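Side-chain contacts in trehalose-6-phosphate phosphatase (Candida albicans, PDB 5DXI), which is a phosphatase domain of the HAD superfamily that holds a magnesium ion, beryllium trifluoride and a glycan of two glucose units: residues L26-G31 with L235-M240; R70-L75 with K100-L105; Y123-T128 with L140-R145. All coordinates share one frame; numbering follows the deposited sequence.

In the fold
Contact 1 lies near the centre of the chain, where strand 23-27 of the eight-stranded mixed core sheet faces helix 235-253. Contact 2, its centre about 16 Å away, joins helix 72-79 to an edge strand of that sheet, 103-104; the two touch through a salt bridge between Asp30 and Arg70. Contact 3 belongs to the four-stranded antiparallel sheet of the cap and its helix 113-126, with its centre about 22 Å from that of contact 1 and about 25 Å from that of contact 2. Along the chain, contact 1 closes a loop that contains contact 2 and then contact 3. All three reach the glucose units, so core and cap both contribute to one ligand site.

Contact 1: residues L26-G31 with L235-M240; sequences LFDYDG and LTDEDM. With MG (magnesium ion), chain E; BEF (beryllium trifluoride ion), chain F; GLC (alpha-D-glucopyranose), chain C; GLC (alpha-D-glucopyranose), chain B.
Asp28 and Asp237 meet beside the magnesium site of the HAD core, where strand 23-27 runs out into the DxDx(T/V) motif, Asp28 to Thr32, and helix 235-253 faces it. Apolar contact is slight: Met240 reaches from the helix with its methyl CE, 4.4 Å from Asp28 CB. The polar ends come closer. Asp237 OD2 stands 3.3 Å from Asp28 OD1, two acceptors without a bond between them; Lys191 forms a salt bridge with that OD2, while Asp237 OD1 accepts from the backbone of Asp233 and Asp234.

Metal and covalent bonds divide the Asp28 carboxylate. With CG anti to the backbone N (chi1 -176°), it turns OD1 to the beryllium, covalently bound at 1.5 Å, and OD2 to the magnesium ion at 2.1 Å. Asp30 contributes its carbonyl O, not its side chain, to the metal; two waters and Asp233 are further ligands, and one of these waters lies 2.6 Å from Asp237 OD1. Thr32 OG1 is hydrogen-bonded to Asp28 OD2. Backbone N-H groups hold one fluorine of the beryllium trifluoride: Tyr29 N donates to F3. Asp30 N donates to F3 too, at 3.0 Å and straighter (154°).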
loop_
_atom_site.group_PDB
_atom_site.type_symbol
_atom_site.label_atom_id
_atom_site.label_comp_id
_atom_site.label_asym_id
_atom_site.label_seq_id
_atom_site.Cartn_x
_atom_site.Cartn_y
_atom_site.Cartn_z
ATOM N N LEU A 26 -2.202 7.144 -4.638
ATOM C CA LEU A 26 -2.344 6.113 -3.617
ATOM C C LEU A 26 -1.035 5.357 -3.480
ATOM O O LEU A 26 -0.776 4.365 -4.189
ATOM C CB LEU A 26 -3.480 5.162 -3.981
ATOM C CG LEU A 26 -4.790 5.882 -4.285
ATOM C CD1 LEU A 26 -5.713 4.998 -5.153
ATOM C CD2 LEU A 26 -5.483 6.309 -2.996
ATOM N N PHE A 27 -0.202 5.824 -2.559
ATOM C CA PHE A 27 1.170 5.336 -2.477
ATOM C C PHE A 27 1.405 4.395 -1.327
ATOM O O PHE A 27 1.240 4.762 -0.162
ATOM C CB PHE A 27 2.182 6.480 -2.319
ATOM C CG PHE A 27 2.200 7.452 -3.454
ATOM C CD1 PHE A 27 1.846 7.051 -4.746
ATOM C CD2 PHE A 27 2.622 8.762 -3.246
ATOM C CE1 PHE A 27 1.886 7.953 -5.799
ATOM C CE2 PHE A 27 2.662 9.668 -4.295
ATOM C CZ PHE A 27 2.292 9.264 -5.577
ATOM N N ASP A 28 1.844 3.196 -1.665
ATOM C CA ASP A 28 2.569 2.386 -0.716
ATOM C C ASP A 28 3.850 3.123 -0.287
ATOM O O ASP A 28 4.376 3.911 -1.072
ATOM C CB ASP A 28 2.942 1.066 -1.342
ATOM C CG ASP A 28 3.601 0.188 -0.379
ATOM O OD1 ASP A 28 3.007 0.112 0.696
ATOM O OD2 ASP A 28 4.687 -0.363 -0.642
ATOM N N TYR A 29 4.372 2.846 0.913
ATOM C CA TYR A 29 5.634 3.464 1.343
ATOM C C TYR A 29 6.825 2.522 1.165
ATOM O O TYR A 29 7.628 2.698 0.247
ATOM C CB TYR A 29 5.576 3.933 2.808
ATOM C CG TYR A 29 6.870 4.625 3.224
ATOM C CD1 TYR A 29 7.215 5.858 2.682
ATOM C CD2 TYR A 29 7.750 4.033 4.120
ATOM C CE1 TYR A 29 8.392 6.495 3.026
ATOM C CE2 TYR A 29 8.952 4.671 4.480
ATOM C CZ TYR A 29 9.253 5.909 3.925
ATOM O OH TYR A 29 10.421 6.577 4.255
ATOM N N ASP A 30 6.933 1.507 2.013
ATOM C CA ASP A 30 8.105 0.630 1.988
ATOM C C ASP A 30 8.263 -0.161 0.694
ATOM O O ASP A 30 7.332 -0.780 0.211
ATOM C CB ASP A 30 8.073 -0.346 3.161
ATOM C CG ASP A 30 8.277 0.351 4.492
ATOM O OD1 ASP A 30 9.442 0.673 4.806
ATOM O OD2 ASP A 30 7.282 0.571 5.218
ATOM N N GLY A 31 9.467 -0.114 0.133
ATOM C CA GLY A 31 9.782 -0.815 -1.095
ATOM C C GLY A 31 9.159 -0.151 -2.310
ATOM O O GLY A 31 9.250 -0.662 -3.431
ATOM N N LEU A 235 2.464 -8.089 -1.260
ATOM C CA LEU A 235 1.194 -8.779 -1.339
ATOM C C LEU A 235 0.044 -7.912 -0.834
ATOM O O LEU A 235 -1.020 -7.860 -1.448
ATOM C CB LEU A 235 1.267 -10.086 -0.550
ATOM C CG LEU A 235 -0.044 -10.870 -0.458
ATOM C CD1 LEU A 235 -0.587 -11.204 -1.841
ATOM C CD2 LEU A 235 0.158 -12.138 0.384
ATOM N N THR A 236 0.272 -7.209 0.272
ATOM C CA THR A 236 -0.720 -6.282 0.790
ATOM C C THR A 236 -1.235 -5.296 -0.267
ATOM O O THR A 236 -2.414 -4.939 -0.262
ATOM C CB THR A 236 -0.172 -5.492 1.994
ATOM O OG1 THR A 236 -1.228 -4.698 2.524
ATOM C CG2 THR A 236 1.029 -4.576 1.591
ATOM N N ASP A 237 -0.368 -4.892 -1.191
ATOM C CA ASP A 237 -0.717 -3.897 -2.204
ATOM C C ASP A 237 -1.566 -4.464 -3.338
ATOM O O ASP A 237 -2.223 -3.722 -4.067
ATOM C CB ASP A 237 0.553 -3.297 -2.751
ATOM C CG ASP A 237 1.432 -2.786 -1.639
ATOM O OD1 ASP A 237 2.581 -3.246 -1.518
ATOM O OD2 ASP A 237 0.928 -1.954 -0.852
ATOM N N GLU A 238 -1.529 -5.780 -3.505
ATOM C CA GLU A 238 -2.430 -6.439 -4.456
ATOM C C GLU A 238 -3.903 -6.137 -4.117
ATOM O O GLU A 238 -4.776 -6.147 -5.003
ATOM C CB GLU A 238 -2.176 -7.945 -4.460
ATOM C CG GLU A 238 -0.801 -8.332 -5.046
ATOM C CD GLU A 238 -0.648 -7.917 -6.500
ATOM O OE1 GLU A 238 -1.549 -8.241 -7.327
ATOM O OE2 GLU A 238 0.365 -7.252 -6.812
ATOM N N ASP A 239 -4.182 -5.899 -2.837
ATOM C CA ASP A 239 -5.528 -5.476 -2.426
ATOM C C ASP A 239 -5.888 -4.120 -3.034
ATOM O O ASP A 239 -7.020 -3.902 -3.464
ATOM C CB ASP A 239 -5.636 -5.424 -0.896
ATOM C CG ASP A 239 -5.514 -6.798 -0.269
ATOM O OD1 ASP A 239 -5.740 -7.788 -1.000
ATOM O OD2 ASP A 239 -5.218 -6.899 0.933
ATOM N N MET A 240 -4.919 -3.211 -3.089
ATOM C CA MET A 240 -5.157 -1.933 -3.736
ATOM C C MET A 240 -5.414 -2.099 -5.227
ATOM O O MET A 240 -6.368 -1.524 -5.745
ATOM C CB MET A 240 -3.989 -0.972 -3.528
ATOM C CG MET A 240 -3.731 -0.631 -2.063
ATOM S SD MET A 240 -2.772 0.889 -1.848
ATOM C CE MET A 240 -1.210 0.347 -2.542
HETATM MG MG MG E . 5.616 -1.889 0.467
HETATM BE BE BEF F . 3.784 -0.174 1.982
HETATM F F1 BEF F . 3.015 -1.299 3.110
HETATM F F2 BEF F . 5.309 -1.037 2.205
HETATM F F3 BEF F . 4.295 0.970 3.228
HETATM C C1 GLC C . 8.128 -2.677 6.845
HETATM C C2 GLC C . 7.648 -2.688 8.290
HETATM C C3 GLC C . 6.370 -3.527 8.398
HETATM C C4 GLC C . 5.329 -2.977 7.438
HETATM C C5 GLC C . 5.905 -2.986 6.026
HETATM C C6 GLC C . 4.928 -2.329 5.069
HETATM O O1 GLC C . 8.525 -3.989 6.449
HETATM O O2 GLC C . 8.677 -3.232 9.112
HETATM O O3 GLC C . 5.855 -3.459 9.719
HETATM O O4 GLC C . 4.132 -3.783 7.474
HETATM O O5 GLC C . 7.099 -2.223 5.964
HETATM O O6 GLC C . 4.814 -0.940 5.402
HETATM C C1 GLC B . 9.177 -3.982 5.170
HETATM C C2 GLC B . 9.772 -5.343 4.876
HETATM C C3 GLC B . 10.919 -5.633 5.834
HETATM C C4 GLC B . 11.984 -4.546 5.719
HETATM C C5 GLC B . 11.332 -3.196 6.008
HETATM C C6 GLC B . 12.291 -2.027 5.823
HETATM O O2 GLC B . 8.792 -6.369 5.006
HETATM O O3 GLC B . 11.461 -6.920 5.522
HETATM O O4 GLC B . 13.022 -4.763 6.678
HETATM O O5 GLC B . 10.221 -2.996 5.116
HETATM O O6 GLC B . 12.588 -1.896 4.420
HETATM O O HOH W 1 3.953 -3.140 0.724
HETATM O O HOH W 2 6.929 -3.293 1.110
#

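Contact 2: residues R70-L75 with K100-L105; sequences RDQAFL and KEWVNL. With GLC (alpha-D-glucopyranose), chain C.
At the edge of the HAD core, the first turn of helix 72-79 packs on the tryptophan that leads into strand 103-104: Gln72 lies across one face of the Trp102 indole. Its CG makes a CH-pi contact, 3.6 Å from the centroid of the six-membered ring and 5° off the normal. Extended beyond CG, the chain carries the amide on toward the five-membered ring, where NE2 comes within 3.1 Å of Trp102 CG. The amide plane stands nearly perpendicular to the ring (89°), an attitude consistent with an N-H aimed at the pi cloud. OE1 is hydrogen-bonded to Lys137, which would fix the rotation of the amide. Leu75 meets the indole differently, at its rim, with CD1 4.3 Å from CH2 and near the ring plane.

Strand 103-104 is outermost in the eight-stranded sheet and pairs antiparallel with 93-95, so Trp102 bridges sheet edge and helix. Its NE1 is hydrogen-bonded to Glu76, one turn on from Gln72, and its backbone N to Glu101 OE1, 3.0 Å away and above the carboxylate plane. The helix itself starts with an N-cap: Asp71 OD1 accepts from Phe74 N at 2.9 Å in a nearly straight bond. Just before it, Arg70 turns its guanidinium to the glycan pocket, where NE makes a salt bridge with Asp30 and NH2 is hydrogen-bonded to Pro40 O. Phe74 CZ lies 3.5 Å from one guanidinium face, over its centre, and C2 of the chain C glucose lies off-centre, 3.7 Å from the other.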
loop_
_atom_site.group_PDB
_atom_site.type_symbol
_atom_site.label_atom_id
_atom_site.label_comp_id
_atom_site.label_asym_id
_atom_site.label_seq_id
_atom_site.Cartn_x
_atom_site.Cartn_y
_atom_site.Cartn_z
ATOM N N ARG A 70 2.957 0.153 7.896
ATOM C CA ARG A 70 3.569 0.842 9.048
ATOM C C ARG A 70 2.547 1.257 10.102
ATOM O O ARG A 70 1.394 1.570 9.775
ATOM C CB ARG A 70 4.322 2.093 8.582
ATOM C CG ARG A 70 5.603 1.850 7.784
ATOM C CD ARG A 70 6.672 1.105 8.609
ATOM N NE ARG A 70 7.898 0.941 7.830
ATOM C CZ ARG A 70 9.138 0.993 8.313
ATOM N NH1 ARG A 70 9.361 1.210 9.609
ATOM N NH2 ARG A 70 10.166 0.829 7.487
ATOM N N ASP A 71 2.972 1.304 11.356
ATOM C CA ASP A 71 2.084 1.795 12.399
ATOM C C ASP A 71 1.956 3.320 12.303
ATOM O O ASP A 71 2.677 3.968 11.531
ATOM C CB ASP A 71 2.556 1.349 13.796
ATOM C CG ASP A 71 3.941 1.873 14.181
ATOM O OD1 ASP A 71 4.405 2.910 13.657
ATOM O OD2 ASP A 71 4.555 1.252 15.070
ATOM N N GLN A 72 1.017 3.880 13.060
ATOM C CA GLN A 72 0.741 5.318 12.992
ATOM C C GLN A 72 1.947 6.162 13.390
ATOM O O GLN A 72 2.201 7.212 12.790
ATOM C CB GLN A 72 -0.436 5.679 13.896
ATOM C CG GLN A 72 -1.721 4.994 13.514
ATOM C CD GLN A 72 -2.661 4.907 14.689
ATOM O OE1 GLN A 72 -2.506 4.046 15.549
ATOM N NE2 GLN A 72 -3.632 5.800 14.738
ATOM N N ALA A 73 2.673 5.704 14.406
ATOM C CA ALA A 73 3.821 6.446 14.934
ATOM C C ALA A 73 4.851 6.716 13.838
ATOM O O ALA A 73 5.283 7.848 13.658
ATOM C CB ALA A 73 4.456 5.689 16.098
ATOM N N PHE A 74 5.210 5.679 13.081
ATOM C CA PHE A 74 6.173 5.837 11.995
ATOM C C PHE A 74 5.687 6.862 10.962
ATOM O O PHE A 74 6.418 7.784 10.592
ATOM C CB PHE A 74 6.430 4.483 11.314
ATOM C CG PHE A 74 7.541 4.518 10.303
ATOM C CD1 PHE A 74 8.857 4.325 10.701
ATOM C CD2 PHE A 74 7.272 4.758 8.964
ATOM C CE1 PHE A 74 9.892 4.360 9.780
ATOM C CE2 PHE A 74 8.288 4.803 8.041
ATOM C CZ PHE A 74 9.614 4.598 8.444
ATOM N N LEU A 75 4.443 6.699 10.513
ATOM C CA LEU A 75 3.882 7.547 9.474
ATOM C C LEU A 75 3.747 8.989 9.944
ATOM O O LEU A 75 3.988 9.924 9.183
ATOM C CB LEU A 75 2.520 7.004 9.019
ATOM C CG LEU A 75 2.571 5.623 8.352
ATOM C CD1 LEU A 75 1.141 5.166 8.064
ATOM C CD2 LEU A 75 3.438 5.600 7.080
ATOM N N LYS A 100 -7.113 15.815 12.669
ATOM C CA LYS A 100 -6.240 15.937 13.821
ATOM C C LYS A 100 -6.079 14.586 14.490
ATOM O O LYS A 100 -5.067 14.301 15.108
ATOM C CB LYS A 100 -6.871 16.946 14.809
ATOM C CG LYS A 100 -7.534 18.174 14.136
ATOM C CD LYS A 100 -8.950 17.808 13.600
ATOM C CE LYS A 100 -9.734 18.973 13.020
ATOM N NZ LYS A 100 -11.175 18.621 12.856
ATOM N N GLU A 101 -7.052 13.722 14.260
ATOM C CA GLU A 101 -6.981 12.345 14.723
ATOM C C GLU A 101 -7.297 11.322 13.663
ATOM O O GLU A 101 -7.903 11.614 12.633
ATOM C CB GLU A 101 -7.875 12.053 15.929
ATOM C CG GLU A 101 -7.148 12.193 17.255
ATOM C CD GLU A 101 -6.137 11.038 17.456
ATOM O OE1 GLU A 101 -6.331 9.930 16.883
ATOM O OE2 GLU A 101 -5.149 11.236 18.198
ATOM N N TRP A 102 -6.812 10.122 13.938
ATOM C CA TRP A 102 -7.009 8.962 13.105
ATOM C C TRP A 102 -8.391 8.383 13.338
ATOM O O TRP A 102 -8.968 8.558 14.404
ATOM C CB TRP A 102 -5.982 7.900 13.453
ATOM C CG TRP A 102 -4.568 8.311 13.216
ATOM C CD1 TRP A 102 -3.809 9.150 13.994
ATOM C CD2 TRP A 102 -3.725 7.875 12.148
ATOM N NE1 TRP A 102 -2.544 9.272 13.465
ATOM C CE2 TRP A 102 -2.462 8.494 12.335
ATOM C CE3 TRP A 102 -3.906 7.013 11.054
ATOM C CZ2 TRP A 102 -1.394 8.291 11.463
ATOM C CZ3 TRP A 102 -2.825 6.801 10.185
ATOM C CH2 TRP A 102 -1.591 7.438 10.399
ATOM N N VAL A 103 -8.905 7.687 12.338
ATOM C CA VAL A 103 -10.050 6.802 12.512
ATOM C C VAL A 103 -9.542 5.362 12.632
ATOM O O VAL A 103 -8.758 4.910 11.794
ATOM C CB VAL A 103 -11.034 6.904 11.329
ATOM C CG1 VAL A 103 -12.174 5.902 11.487
ATOM C CG2 VAL A 103 -11.582 8.317 11.199
ATOM N N ASN A 104 -9.961 4.649 13.674
ATOM C CA ASN A 104 -9.643 3.226 13.787
ATOM C C ASN A 104 -10.728 2.383 13.147
ATOM O O ASN A 104 -11.743 2.110 13.782
ATOM C CB ASN A 104 -9.471 2.800 15.258
ATOM C CG ASN A 104 -9.051 1.337 15.398
ATOM O OD1 ASN A 104 -8.948 0.617 14.411
ATOM N ND2 ASN A 104 -8.776 0.908 16.624
ATOM N N LEU A 105 -10.492 1.916 11.923
ATOM C CA LEU A 105 -11.513 1.142 11.215
ATOM C C LEU A 105 -11.704 -0.241 11.829
ATOM O O LEU A 105 -12.675 -0.934 11.522
ATOM C CB LEU A 105 -11.178 1.020 9.720
ATOM C CG LEU A 105 -11.242 2.248 8.790
ATOM C CD1 LEU A 105 -10.244 3.343 9.116
ATOM C CD2 LEU A 105 -11.069 1.798 7.342
HETATM C C1 GLC C . 8.128 -2.677 6.845
HETATM C C2 GLC C . 7.648 -2.688 8.290
HETATM C C3 GLC C . 6.370 -3.527 8.398
HETATM C C4 GLC C . 5.329 -2.977 7.438
HETATM C C5 GLC C . 5.905 -2.986 6.026
HETATM C C6 GLC C . 4.928 -2.329 5.069
HETATM O O1 GLC C . 8.525 -3.989 6.449
HETATM O O2 GLC C . 8.677 -3.232 9.112
HETATM O O3 GLC C . 5.855 -3.459 9.719
HETATM O O4 GLC C . 4.132 -3.783 7.474
HETATM O O5 GLC C . 7.099 -2.223 5.964
HETATM O O6 GLC C . 4.814 -0.940 5.402
#

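Contact 3: residues Y123-T128 with L140-R145; sequences YYTEKT and LTWHYR. With GLC (alpha-D-glucopyranose), chain B; GLC (alpha-D-glucopyranose), chain C.
Trp142 carries this contact, directed from strand 140-143 of the antiparallel cap sheet at the last turn of helix 113-126. Earlier in the strand, Leu140 touches that same helix at Trp113 and Phe121, while Thr141 lies on the other side, its CG2 over one face of the His143 ring. At Trp142, CG is anti to the backbone N (chi1 -178°) and the indole extends to the helix end. Its NE1 gives Thr125 OG1 a weak, strongly bent hydrogen bond, 2.9 Å long at 118°; that hydroxyl is also hydrogen-bonded to Phe121 O. Along the same edge, Thr128 OG1 approaches CZ2 at 3.7 Å. Thr128, just past the helix, donates from OG1 to Tyr124 O (2.7 Å), so its proton is directed to that carbonyl. His143 points away from the helix and brings CE1 to 3.0 Å from O2 of the chain C glucose, its NE2 hydrogen-bonded to Glu134 OE1. Tyr144 CB and Tyr124 CB lie over opposite indole faces, both off-centre. Arg145 NE donates to O3 of the chain B glucose at 2.8 Å and 163°, seconded weakly by NH2. The strand's two sides thus differ: toward the helix, an indole edged by two threonine hydroxyls with one weak hydrogen bond; toward the sugar, His143 and Arg145.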
loop_
_atom_site.group_PDB
_atom_site.type_symbol
_atom_site.label_atom_id
_atom_site.label_comp_id
_atom_site.label_asym_id
_atom_site.label_seq_id
_atom_site.Cartn_x
_atom_site.Cartn_y
_atom_site.Cartn_z
ATOM N N TYR A 123 7.384 -18.826 19.283
ATOM C CA TYR A 123 7.937 -20.146 19.000
ATOM C C TYR A 123 8.864 -20.140 17.787
ATOM O O TYR A 123 9.960 -20.704 17.831
ATOM C CB TYR A 123 6.808 -21.158 18.793
ATOM C CG TYR A 123 7.266 -22.528 18.327
ATOM C CD1 TYR A 123 7.670 -23.499 19.236
ATOM C CD2 TYR A 123 7.249 -22.863 16.974
ATOM C CE1 TYR A 123 8.075 -24.754 18.812
ATOM C CE2 TYR A 123 7.653 -24.116 16.539
ATOM C CZ TYR A 123 8.064 -25.058 17.462
ATOM O OH TYR A 123 8.461 -26.303 17.030
ATOM N N TYR A 124 8.429 -19.516 16.699
ATOM C CA TYR A 124 9.229 -19.525 15.486
ATOM C C TYR A 124 10.378 -18.534 15.575
ATOM O O TYR A 124 11.398 -18.714 14.917
ATOM C CB TYR A 124 8.356 -19.255 14.258
ATOM C CG TYR A 124 7.506 -20.447 13.900
ATOM C CD1 TYR A 124 8.021 -21.481 13.125
ATOM C CD2 TYR A 124 6.195 -20.551 14.347
ATOM C CE1 TYR A 124 7.258 -22.581 12.806
ATOM C CE2 TYR A 124 5.422 -21.646 14.029
ATOM C CZ TYR A 124 5.957 -22.660 13.261
ATOM O OH TYR A 124 5.183 -23.752 12.940
ATOM N N THR A 125 10.223 -17.499 16.396
ATOM C CA THR A 125 11.314 -16.563 16.645
ATOM C C THR A 125 12.456 -17.288 17.361
ATOM O O THR A 125 13.632 -17.130 17.018
ATOM C CB THR A 125 10.870 -15.349 17.501
ATOM O OG1 THR A 125 9.943 -14.540 16.764
ATOM C CG2 THR A 125 12.062 -14.498 17.881
ATOM N N GLU A 126 12.088 -18.096 18.352
ATOM C CA GLU A 126 13.060 -18.844 19.138
ATOM C C GLU A 126 13.773 -19.884 18.276
ATOM O O GLU A 126 14.927 -20.225 18.534
ATOM C CB GLU A 126 12.369 -19.506 20.342
ATOM C CG GLU A 126 12.891 -20.886 20.744
ATOM C CD GLU A 126 14.240 -20.828 21.443
ATOM O OE1 GLU A 126 14.517 -19.826 22.148
ATOM O OE2 GLU A 126 15.018 -21.796 21.286
ATOM N N LYS A 127 13.132 -20.338 17.207
ATOM C CA LYS A 127 13.782 -21.322 16.366
ATOM C C LYS A 127 14.441 -20.591 15.158
ATOM O O LYS A 127 15.020 -21.210 14.260
ATOM C CB LYS A 127 12.773 -22.413 15.969
ATOM C CG LYS A 127 13.105 -23.196 14.728
ATOM C CD LYS A 127 12.678 -24.668 14.713
ATOM C CE LYS A 127 13.757 -25.540 14.012
ATOM N NZ LYS A 127 13.428 -27.000 13.813
ATOM N N THR A 128 14.414 -19.258 15.163
ATOM C CA THR A 128 14.975 -18.520 14.030
ATOM C C THR A 128 15.787 -17.317 14.477
ATOM O O THR A 128 15.259 -16.213 14.628
ATOM C CB THR A 128 13.869 -18.046 13.054
ATOM O OG1 THR A 128 12.993 -19.132 12.733
ATOM C CG2 THR A 128 14.476 -17.520 11.767
ATOM N N LEU A 140 0.132 -7.662 13.631
ATOM C CA LEU A 140 1.399 -8.177 14.155
ATOM C C LEU A 140 2.272 -8.633 13.004
ATOM O O LEU A 140 1.773 -9.165 12.011
ATOM C CB LEU A 140 1.179 -9.339 15.125
ATOM C CG LEU A 140 0.677 -8.969 16.520
ATOM C CD1 LEU A 140 -0.836 -8.962 16.564
ATOM C CD2 LEU A 140 1.257 -9.910 17.572
ATOM N N THR A 141 3.576 -8.414 13.135
ATOM C CA THR A 141 4.518 -8.734 12.076
ATOM C C THR A 141 5.656 -9.596 12.602
ATOM O O THR A 141 6.262 -9.273 13.617
ATOM C CB THR A 141 5.111 -7.447 11.459
ATOM O OG1 THR A 141 4.051 -6.605 10.996
ATOM C CG2 THR A 141 6.023 -7.779 10.303
ATOM N N TRP A 142 5.934 -10.704 11.922
ATOM C CA TRP A 142 7.136 -11.462 12.233
ATOM C C TRP A 142 8.165 -11.237 11.129
ATOM O O TRP A 142 7.920 -11.561 9.963
ATOM C CB TRP A 142 6.829 -12.949 12.408
ATOM C CG TRP A 142 8.044 -13.763 12.779
ATOM C CD1 TRP A 142 8.821 -13.631 13.903
ATOM C CD2 TRP A 142 8.618 -14.833 12.020
ATOM N NE1 TRP A 142 9.846 -14.552 13.883
ATOM C CE2 TRP A 142 9.739 -15.305 12.741
ATOM C CE3 TRP A 142 8.293 -15.441 10.803
ATOM C CZ2 TRP A 142 10.534 -16.353 12.280
ATOM C CZ3 TRP A 142 9.081 -16.487 10.347
ATOM C CH2 TRP A 142 10.190 -16.929 11.082
ATOM N N HIS A 143 9.296 -10.653 11.512
ATOM C CA HIS A 143 10.385 -10.338 10.587
ATOM C C HIS A 143 11.466 -11.419 10.584
ATOM O O HIS A 143 11.923 -11.823 11.646
ATOM C CB HIS A 143 11.049 -9.016 10.958
ATOM C CG HIS A 143 10.199 -7.805 10.742
ATOM N ND1 HIS A 143 10.057 -7.205 9.507
ATOM C CD2 HIS A 143 9.478 -7.055 11.609
ATOM C CE1 HIS A 143 9.286 -6.141 9.625
ATOM N NE2 HIS A 143 8.916 -6.029 10.888
ATOM N N TYR A 144 11.904 -11.855 9.406
ATOM C CA TYR A 144 13.035 -12.785 9.348
ATOM C C TYR A 144 14.076 -12.413 8.287
ATOM O O TYR A 144 14.848 -13.266 7.846
ATOM C CB TYR A 144 12.549 -14.225 9.119
ATOM C CG TYR A 144 11.748 -14.472 7.862
ATOM C CD1 TYR A 144 12.370 -14.900 6.695
ATOM C CD2 TYR A 144 10.367 -14.308 7.845
ATOM C CE1 TYR A 144 11.639 -15.147 5.537
ATOM C CE2 TYR A 144 9.621 -14.557 6.685
ATOM C CZ TYR A 144 10.268 -14.970 5.535
ATOM O OH TYR A 144 9.561 -15.214 4.378
ATOM N N ARG A 145 14.102 -11.144 7.888
ATOM C CA ARG A 145 15.071 -10.681 6.897
ATOM C C ARG A 145 16.513 -10.899 7.393
ATOM O O ARG A 145 17.388 -11.301 6.632
ATOM C CB ARG A 145 14.827 -9.206 6.550
ATOM C CG ARG A 145 15.797 -8.621 5.525
ATOM C CD ARG A 145 15.281 -7.296 4.979
ATOM N NE ARG A 145 13.951 -7.452 4.371
ATOM C CZ ARG A 145 13.725 -7.968 3.165
ATOM N NH1 ARG A 145 14.748 -8.390 2.415
ATOM N NH2 ARG A 145 12.475 -8.073 2.701
HETATM C C1 GLC B . 9.177 -3.982 5.170
HETATM C C2 GLC B . 9.772 -5.343 4.876
HETATM C C3 GLC B . 10.919 -5.633 5.834
HETATM C C4 GLC B . 11.984 -4.546 5.719
HETATM C C5 GLC B . 11.332 -3.196 6.008
HETATM C C6 GLC B . 12.291 -2.027 5.823
HETATM O O2 GLC B . 8.792 -6.369 5.006
HETATM O O3 GLC B . 11.461 -6.920 5.522
HETATM O O4 GLC B . 13.022 -4.763 6.678
HETATM O O5 GLC B . 10.221 -2.996 5.116
HETATM O O6 GLC B . 12.588 -1.896 4.420
HETATM C C1 GLC C . 8.128 -2.677 6.845
HETATM C C2 GLC C . 7.648 -2.688 8.290
HETATM C C3 GLC C . 6.370 -3.527 8.398
HETATM C C4 GLC C . 5.329 -2.977 7.438
HETATM C C5 GLC C . 5.905 -2.986 6.026
HETATM C C6 GLC C . 4.928 -2.329 5.069
HETATM O O1 GLC C . 8.525 -3.989 6.449
HETATM O O2 GLC C . 8.677 -3.232 9.112
HETATM O O3 GLC C . 5.855 -3.459 9.719
HETATM O O4 GLC C . 4.132 -3.783 7.474
HETATM O O5 GLC C . 7.099 -2.223 5.964
HETATM O O6 GLC C . 4.814 -0.940 5.402
#